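PDB 5TZB: D-aminopeptidase from Burkholderia sp. LK4, which probably cleaves amino-terminal residues, including beta-amino acids, from short peptides as a beta-aminopeptidase of the Ntn-hydrolase class. Local coordinates for residues 259-271 with 296-308. Residues are numbered along the deposited sequence; the frame is centred on the assembly and turned at random.
Sequences SIVVTIATDAPLL and SSGDIFLAFATGN
With chi1 at 70°, the CG of Phe-304 sits between its own backbone N and carbonyl carbon, and this turns the ring back over the neighbouring strand: Ala-265 CB lies over one face, 3.9 Å from the ring centroid in a CH-pi contact, while Thr-263 CG2 meets the ring edge at CE2. The strands are the two parallel partners of a beta-alpha-beta unit, 260-266 and 298-305, with helix 272-289 as the crossover. Their ladder runs from Ile-260 N to Gly-298 O through to Thr-306 N on Thr-266 O; in the middle, Ile-264 N reaches Leu-302 O at 2.7 Å in the carbonyl plane.

On the helix-covered face, Val-262 CG2 packs against Phe-301 CD1 at 3.6 Å, and that ring continues onto Ala-282 and Ser-283. The other face carries Val-261, Thr-263 and Leu-302 against strand 144-148, and Thr-263 OG1 is hydrogen-bonded to Tyr-113 OH of strand 111-115.

At the start, Gly-298 N donates to Ser-259 OG at 2.8 Å. Within 296-308, Ser-297 OG donates to the syn side of Asp-299 OD1, 20° out of the carboxylate plane, and takes a weak bond from Ser-259 N. Past the strands, Thr-266 OG1 accepts from Ala-268 N in an ST turn and also bonds Thr-213 O. Asn-308 OD1 accepts from Lys-327 N, helping to orient the amide; one water donates to Leu-270 O and accepts from Asn-308 N and Asn-308 ND2, the latter 3.0 Å away.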
ATOM      1  N   SER C 259      17.965  -1.777 -12.906  1.00 20.60           N
ATOM      2  CA  SER C 259      17.427  -0.908 -11.864  1.00 20.41           C
ATOM      3  C   SER C 259      17.443   0.550 -12.299  1.00 19.64           C
ATOM      4  O   SER C 259      18.291   0.962 -13.089  1.00 15.14           O
ATOM      5  CB  SER C 259      18.217  -1.049 -10.559  1.00 20.86           C
ATOM      6  OG  SER C 259      18.167  -2.370 -10.045  1.00 23.22           O
ATOM      7  N   ILE C 260      16.511   1.338 -11.773  1.00 17.65           N
ATOM      8  CA  ILE C 260      16.611   2.778 -11.953  1.00 17.27           C
ATOM      9  C   ILE C 260      16.023   3.494 -10.753  1.00 16.19           C
ATOM     10  O   ILE C 260      14.891   3.231 -10.342  1.00 13.43           O
ATOM     11  CB  ILE C 260      15.933   3.285 -13.266  1.00 20.18           C
ATOM     12  CG1 ILE C 260      16.012   4.816 -13.343  1.00 20.62           C
ATOM     13  CG2 ILE C 260      14.482   2.799 -13.388  1.00 19.40           C
ATOM     14  CD1 ILE C 260      15.473   5.407 -14.647  1.00 21.67           C
ATOM     15  N   VAL C 261      16.813   4.396 -10.177  1.00 15.93           N
ATOM     16  CA  VAL C 261      16.308   5.225  -9.092  1.00 15.97           C
ATOM     17  C   VAL C 261      16.014   6.605  -9.657  1.00 15.97           C
ATOM     18  O   VAL C 261      16.745   7.111 -10.504  1.00 15.77           O
ATOM     19  CB  VAL C 261      17.287   5.298  -7.891  1.00 22.35           C
ATOM     20  CG1 VAL C 261      17.484   3.900  -7.285  1.00 21.64           C
ATOM     21  CG2 VAL C 261      18.611   5.861  -8.299  1.00 23.52           C
ATOM     22  N   VAL C 262      14.884   7.166  -9.238  1.00 16.53           N
ATOM     23  CA  VAL C 262      14.410   8.450  -9.746  1.00 18.72           C
ATOM     24  C   VAL C 262      14.099   9.396  -8.587  1.00 18.87           C
ATOM     25  O   VAL C 262      13.431   9.001  -7.638  1.00 17.51           O
ATOM     26  CB  VAL C 262      13.121   8.289 -10.614  1.00 15.06           C
ATOM     27  CG1 VAL C 262      12.686   9.624 -11.171  1.00 14.31           C
ATOM     28  CG2 VAL C 262      13.358   7.317 -11.764  1.00 15.01           C
ATOM     29  N   THR C 263      14.605  10.624  -8.651  1.00 18.61           N
ATOM     30  CA  THR C 263      14.127  11.666  -7.758  1.00 17.83           C
ATOM     31  C   THR C 263      13.464  12.738  -8.600  1.00 18.04           C
ATOM     32  O   THR C 263      14.049  13.216  -9.565  1.00 18.71           O
ATOM     33  CB  THR C 263      15.236  12.311  -6.888  1.00 19.86           C
ATOM     34  OG1 THR C 263      15.816  11.330  -6.021  1.00 20.28           O
ATOM     35  CG2 THR C 263      14.641  13.415  -6.012  1.00 18.99           C
ATOM     36  N   ILE C 264      12.221  13.057  -8.255  1.00 17.41           N
ATOM     37  CA  ILE C 264      11.482  14.158  -8.855  1.00 17.32           C
ATOM     38  C   ILE C 264      11.420  15.313  -7.863  1.00 17.19           C
ATOM     39  O   ILE C 264      11.076  15.104  -6.700  1.00 15.75           O
ATOM     40  CB  ILE C 264      10.054  13.726  -9.224  1.00 16.10           C
ATOM     41  CG1 ILE C 264      10.093  12.693 -10.362  1.00 16.39           C
ATOM     42  CG2 ILE C 264       9.202  14.944  -9.622  1.00 15.76           C
ATOM     43  CD1 ILE C 264       8.755  11.926 -10.535  1.00 13.69           C
ATOM     44  N   ALA C 265      11.754  16.525  -8.301  1.00 16.60           N
ATOM     45  CA  ALA C 265      11.595  17.692  -7.422  1.00 15.34           C
ATOM     46  C   ALA C 265      10.679  18.733  -8.058  1.00 15.82           C
ATOM     47  O   ALA C 265      10.640  18.895  -9.292  1.00 15.27           O
ATOM     48  CB  ALA C 265      12.947  18.314  -7.089  1.00 15.10           C
ATOM     49  N   THR C 266       9.960  19.466  -7.217  1.00 16.13           N
ATOM     50  CA  THR C 266       9.133  20.559  -7.721  1.00 17.12           C
ATOM     51  C   THR C 266       9.000  21.651  -6.690  1.00 18.01           C
ATOM     52  O   THR C 266       9.009  21.373  -5.486  1.00 17.01           O
ATOM     53  CB  THR C 266       7.717  20.090  -8.121  1.00 16.20           C
ATOM     54  OG1 THR C 266       7.006  21.188  -8.694  1.00 17.35           O
ATOM     55  CG2 THR C 266       6.933  19.578  -6.912  1.00 14.16           C
ATOM     56  N   ASP C 267       8.848  22.893  -7.154  1.00 18.36           N
ATOM     57  CA  ASP C 267       8.593  23.991  -6.223  1.00 18.54           C
ATOM     58  C   ASP C 267       7.101  24.227  -6.043  1.00 17.43           C
ATOM     59  O   ASP C 267       6.703  25.143  -5.326  1.00 15.49           O
ATOM     60  CB  ASP C 267       9.263  25.289  -6.684  1.00 19.66           C
ATOM     61  CG  ASP C 267       8.804  25.743  -8.054  1.00 21.35           C
ATOM     62  OD1 ASP C 267       8.127  24.970  -8.770  1.00 21.18           O
ATOM     63  OD2 ASP C 267       9.142  26.891  -8.426  1.00 22.42           O
ATOM     64  N   ALA C 268       6.280  23.391  -6.674  1.00 16.65           N
ATOM     65  CA  ALA C 268       4.846  23.408  -6.405  1.00 16.81           C
ATOM     66  C   ALA C 268       4.577  23.033  -4.937  1.00 16.60           C
ATOM     67  O   ALA C 268       5.291  22.219  -4.366  1.00 17.77           O
ATOM     68  CB  ALA C 268       4.118  22.454  -7.348  1.00 16.40           C
ATOM     69  N   PRO C 269       3.571  23.660  -4.309  1.00 16.02           N
ATOM     70  CA  PRO C 269       3.241  23.303  -2.919  1.00 14.96           C
ATOM     71  C   PRO C 269       2.421  22.013  -2.835  1.00 15.23           C
ATOM     72  O   PRO C 269       1.201  22.069  -2.756  1.00 13.07           O
ATOM     73  CB  PRO C 269       2.428  24.503  -2.429  1.00 14.49           C
ATOM     74  CG  PRO C 269       1.784  25.049  -3.689  1.00 15.05           C
ATOM     75  CD  PRO C 269       2.806  24.829  -4.788  1.00 15.25           C
ATOM     76  N   LEU C 270       3.081  20.867  -2.978  1.00 16.62           N
ATOM     77  CA  LEU C 270       2.405  19.579  -2.913  1.00 15.69           C
ATOM     78  C   LEU C 270       2.418  19.006  -1.508  1.00 14.79           C
ATOM     79  O   LEU C 270       3.464  19.008  -0.847  1.00 14.90           O
ATOM     80  CB  LEU C 270       3.057  18.581  -3.873  1.00 14.56           C
ATOM     81  CG  LEU C 270       2.925  18.886  -5.371  1.00 14.88           C
ATOM     82  CD1 LEU C 270       3.555  17.765  -6.180  1.00 15.08           C
ATOM     83  CD2 LEU C 270       1.474  19.078  -5.761  1.00 13.61           C
ATOM     84  N   LEU C 271       1.270  18.490  -1.079  1.00 14.66           N
ATOM     85  CA  LEU C 271       1.143  17.749   0.183  1.00 13.91           C
ATOM     86  C   LEU C 271       1.728  16.338   0.029  1.00 14.71           C
ATOM     87  O   LEU C 271       1.915  15.882  -1.107  1.00 13.96           O
ATOM     88  CB  LEU C 271      -0.327  17.666   0.601  1.00 13.06           C
ATOM     89  CG  LEU C 271      -1.026  19.003   0.844  1.00 13.62           C
ATOM     90  CD1 LEU C 271      -2.464  18.771   1.259  1.00 14.27           C
ATOM     91  CD2 LEU C 271      -0.267  19.801   1.900  1.00 13.30           C
ATOM     92  N   SER C 296      14.290  -8.149 -12.569  1.00 15.39           N
ATOM     93  CA  SER C 296      15.580  -7.890 -11.917  1.00 17.86           C
ATOM     94  C   SER C 296      15.843  -6.417 -11.618  1.00 18.11           C
ATOM     95  O   SER C 296      16.858  -6.087 -11.008  1.00 18.89           O
ATOM     96  CB  SER C 296      16.732  -8.400 -12.774  1.00 19.29           C
ATOM     97  OG  SER C 296      16.845  -7.633 -13.957  1.00 20.65           O
ATOM     98  N   SER C 297      14.937  -5.547 -12.046  1.00 16.83           N
ATOM     99  CA  SER C 297      15.172  -4.102 -12.008  1.00 18.53           C
ATOM    100  C   SER C 297      14.572  -3.389 -10.787  1.00 18.22           C
ATOM    101  O   SER C 297      13.361  -3.320 -10.631  1.00 19.01           O
ATOM    102  CB  SER C 297      14.628  -3.476 -13.300  1.00 19.55           C
ATOM    103  OG  SER C 297      15.099  -2.163 -13.466  1.00 20.10           O
ATOM    104  N   GLY C 298      15.428  -2.836  -9.936  1.00 16.95           N
ATOM    105  CA  GLY C 298      14.965  -2.075  -8.790  1.00 16.00           C
ATOM    106  C   GLY C 298      14.477  -0.717  -9.248  1.00 17.17           C
ATOM    107  O   GLY C 298      15.268   0.221  -9.409  1.00 17.46           O
ATOM    108  N   ASP C 299      13.174  -0.613  -9.485  1.00 16.62           N
ATOM    109  CA  ASP C 299      12.612   0.623 -10.011  1.00 17.00           C
ATOM    110  C   ASP C 299      11.886   1.372  -8.894  1.00 16.63           C
ATOM    111  O   ASP C 299      10.726   1.094  -8.571  1.00 16.42           O
ATOM    112  CB  ASP C 299      11.703   0.321 -11.208  1.00 16.12           C
ATOM    113  CG  ASP C 299      12.445  -0.441 -12.325  1.00 16.42           C
ATOM    114  OD1 ASP C 299      13.698  -0.363 -12.386  1.00 17.48           O
ATOM    115  OD2 ASP C 299      11.787  -1.127 -13.133  1.00 16.12           O
ATOM    116  N   ILE C 300      12.607   2.307  -8.282  1.00 16.84           N
ATOM    117  CA  ILE C 300      12.142   2.956  -7.062  1.00 16.12           C
ATOM    118  C   ILE C 300      12.165   4.472  -7.213  1.00 14.80           C
ATOM    119  O   ILE C 300      13.196   5.052  -7.578  1.00 14.03           O
ATOM    120  CB  ILE C 300      13.009   2.501  -5.858  1.00 17.13           C
ATOM    121  CG1 ILE C 300      12.884   0.985  -5.686  1.00 18.05           C
ATOM    122  CG2 ILE C 300      12.642   3.258  -4.584  1.00 12.04           C
ATOM    123  CD1 ILE C 300      13.815   0.385  -4.632  1.00 17.60           C
ATOM    124  N   PHE C 301      11.025   5.106  -6.945  1.00 13.31           N
ATOM    125  CA  PHE C 301      10.839   6.518  -7.264  1.00 13.71           C
ATOM    126  C   PHE C 301      10.515   7.381  -6.039  1.00 14.14           C
ATOM    127  O   PHE C 301       9.692   7.011  -5.203  1.00 14.34           O
ATOM    128  CB  PHE C 301       9.710   6.692  -8.292  1.00 13.48           C
ATOM    129  CG  PHE C 301       9.750   5.703  -9.433  1.00 13.93           C
ATOM    130  CD1 PHE C 301      10.944   5.334 -10.026  1.00 13.79           C
ATOM    131  CD2 PHE C 301       8.563   5.141  -9.913  1.00 13.75           C
ATOM    132  CE1 PHE C 301      10.962   4.410 -11.080  1.00 12.45           C
ATOM    133  CE2 PHE C 301       8.578   4.217 -10.967  1.00 13.75           C
ATOM    134  CZ  PHE C 301       9.771   3.860 -11.550  1.00 12.68           C
ATOM    135  N   LEU C 302      11.141   8.548  -5.973  1.00 14.49           N
ATOM    136  CA  LEU C 302      10.923   9.500  -4.893  1.00 15.41           C
ATOM    137  C   LEU C 302      10.587  10.845  -5.484  1.00 15.64           C
ATOM    138  O   LEU C 302      11.195  11.252  -6.468  1.00 17.91           O
ATOM    139  CB  LEU C 302      12.161   9.613  -4.005  1.00 16.69           C
ATOM    140  CG  LEU C 302      12.211  10.702  -2.924  1.00 19.32           C
ATOM    141  CD1 LEU C 302      11.166  10.482  -1.867  1.00 20.41           C
ATOM    142  CD2 LEU C 302      13.588  10.708  -2.290  1.00 21.09           C
ATOM    143  N   ALA C 303       9.606  11.514  -4.896  1.00 14.13           N
ATOM    144  CA  ALA C 303       9.266  12.880  -5.264  1.00 13.79           C
ATOM    145  C   ALA C 303       9.198  13.770  -4.018  1.00 15.42           C
ATOM    146  O   ALA C 303       8.611  13.385  -3.008  1.00 14.61           O
ATOM    147  CB  ALA C 303       7.960  12.918  -6.005  1.00 12.07           C
ATOM    148  N   PHE C 304       9.820  14.941  -4.078  1.00 15.65           N
ATOM    149  CA  PHE C 304       9.671  15.916  -2.993  1.00 15.80           C
ATOM    150  C   PHE C 304       9.318  17.302  -3.533  1.00 16.62           C
ATOM    151  O   PHE C 304       9.649  17.658  -4.674  1.00 16.44           O
ATOM    152  CB  PHE C 304      10.929  15.969  -2.107  1.00 16.18           C
ATOM    153  CG  PHE C 304      12.144  16.586  -2.767  1.00 18.27           C
ATOM    154  CD1 PHE C 304      12.396  17.954  -2.678  1.00 18.17           C
ATOM    155  CD2 PHE C 304      13.064  15.785  -3.429  1.00 17.94           C
ATOM    156  CE1 PHE C 304      13.516  18.512  -3.274  1.00 18.69           C
ATOM    157  CE2 PHE C 304      14.189  16.337  -4.023  1.00 18.66           C
ATOM    158  CZ  PHE C 304      14.413  17.709  -3.947  1.00 19.28           C
ATOM    159  N   ALA C 305       8.646  18.084  -2.693  1.00 17.13           N
ATOM    160  CA  ALA C 305       8.180  19.405  -3.076  1.00 16.56           C
ATOM    161  C   ALA C 305       8.763  20.466  -2.142  1.00 17.92           C
ATOM    162  O   ALA C 305       8.868  20.241  -0.934  1.00 17.70           O
ATOM    163  CB  ALA C 305       6.656  19.444  -3.054  1.00 14.65           C
ATOM    164  N   THR C 306       9.122  21.627  -2.695  1.00 17.44           N
ATOM    165  CA  THR C 306       9.729  22.692  -1.890  1.00 17.08           C
ATOM    166  C   THR C 306       8.765  23.844  -1.618  1.00 17.50           C
ATOM    167  O   THR C 306       9.094  24.755  -0.857  1.00 18.07           O
ATOM    168  CB  THR C 306      11.000  23.250  -2.561  1.00 17.87           C
ATOM    169  OG1 THR C 306      10.657  23.818  -3.833  1.00 18.09           O
ATOM    170  CG2 THR C 306      12.037  22.142  -2.780  1.00 17.67           C
ATOM    171  N   GLY C 307       7.567  23.782  -2.207  1.00 17.45           N
ATOM    172  CA  GLY C 307       6.589  24.860  -2.140  1.00 18.52           C
ATOM    173  C   GLY C 307       6.145  25.257  -0.749  1.00 19.58           C
ATOM    174  O   GLY C 307       5.967  26.438  -0.448  1.00 20.86           O
ATOM    175  N   ASN C 308       5.948  24.266   0.110  1.00 18.70           N
ATOM    176  CA  ASN C 308       5.706  24.538   1.520  1.00 20.38           C
ATOM    177  C   ASN C 308       7.020  24.556   2.293  1.00 23.09           C
ATOM    178  O   ASN C 308       7.806  23.619   2.200  1.00 22.45           O
ATOM    179  CB  ASN C 308       4.736  23.501   2.096  1.00 20.09           C
ATOM    180  CG  ASN C 308       3.319  23.693   1.591  1.00 20.39           C
ATOM    181  OD1 ASN C 308       2.638  24.657   1.958  1.00 21.66           O
ATOM    182  ND2 ASN C 308       2.881  22.807   0.717  1.00 19.82           N
TER
HETATM  183  O   HOH W   1       5.227  21.252  -0.449  1.00 19.47           O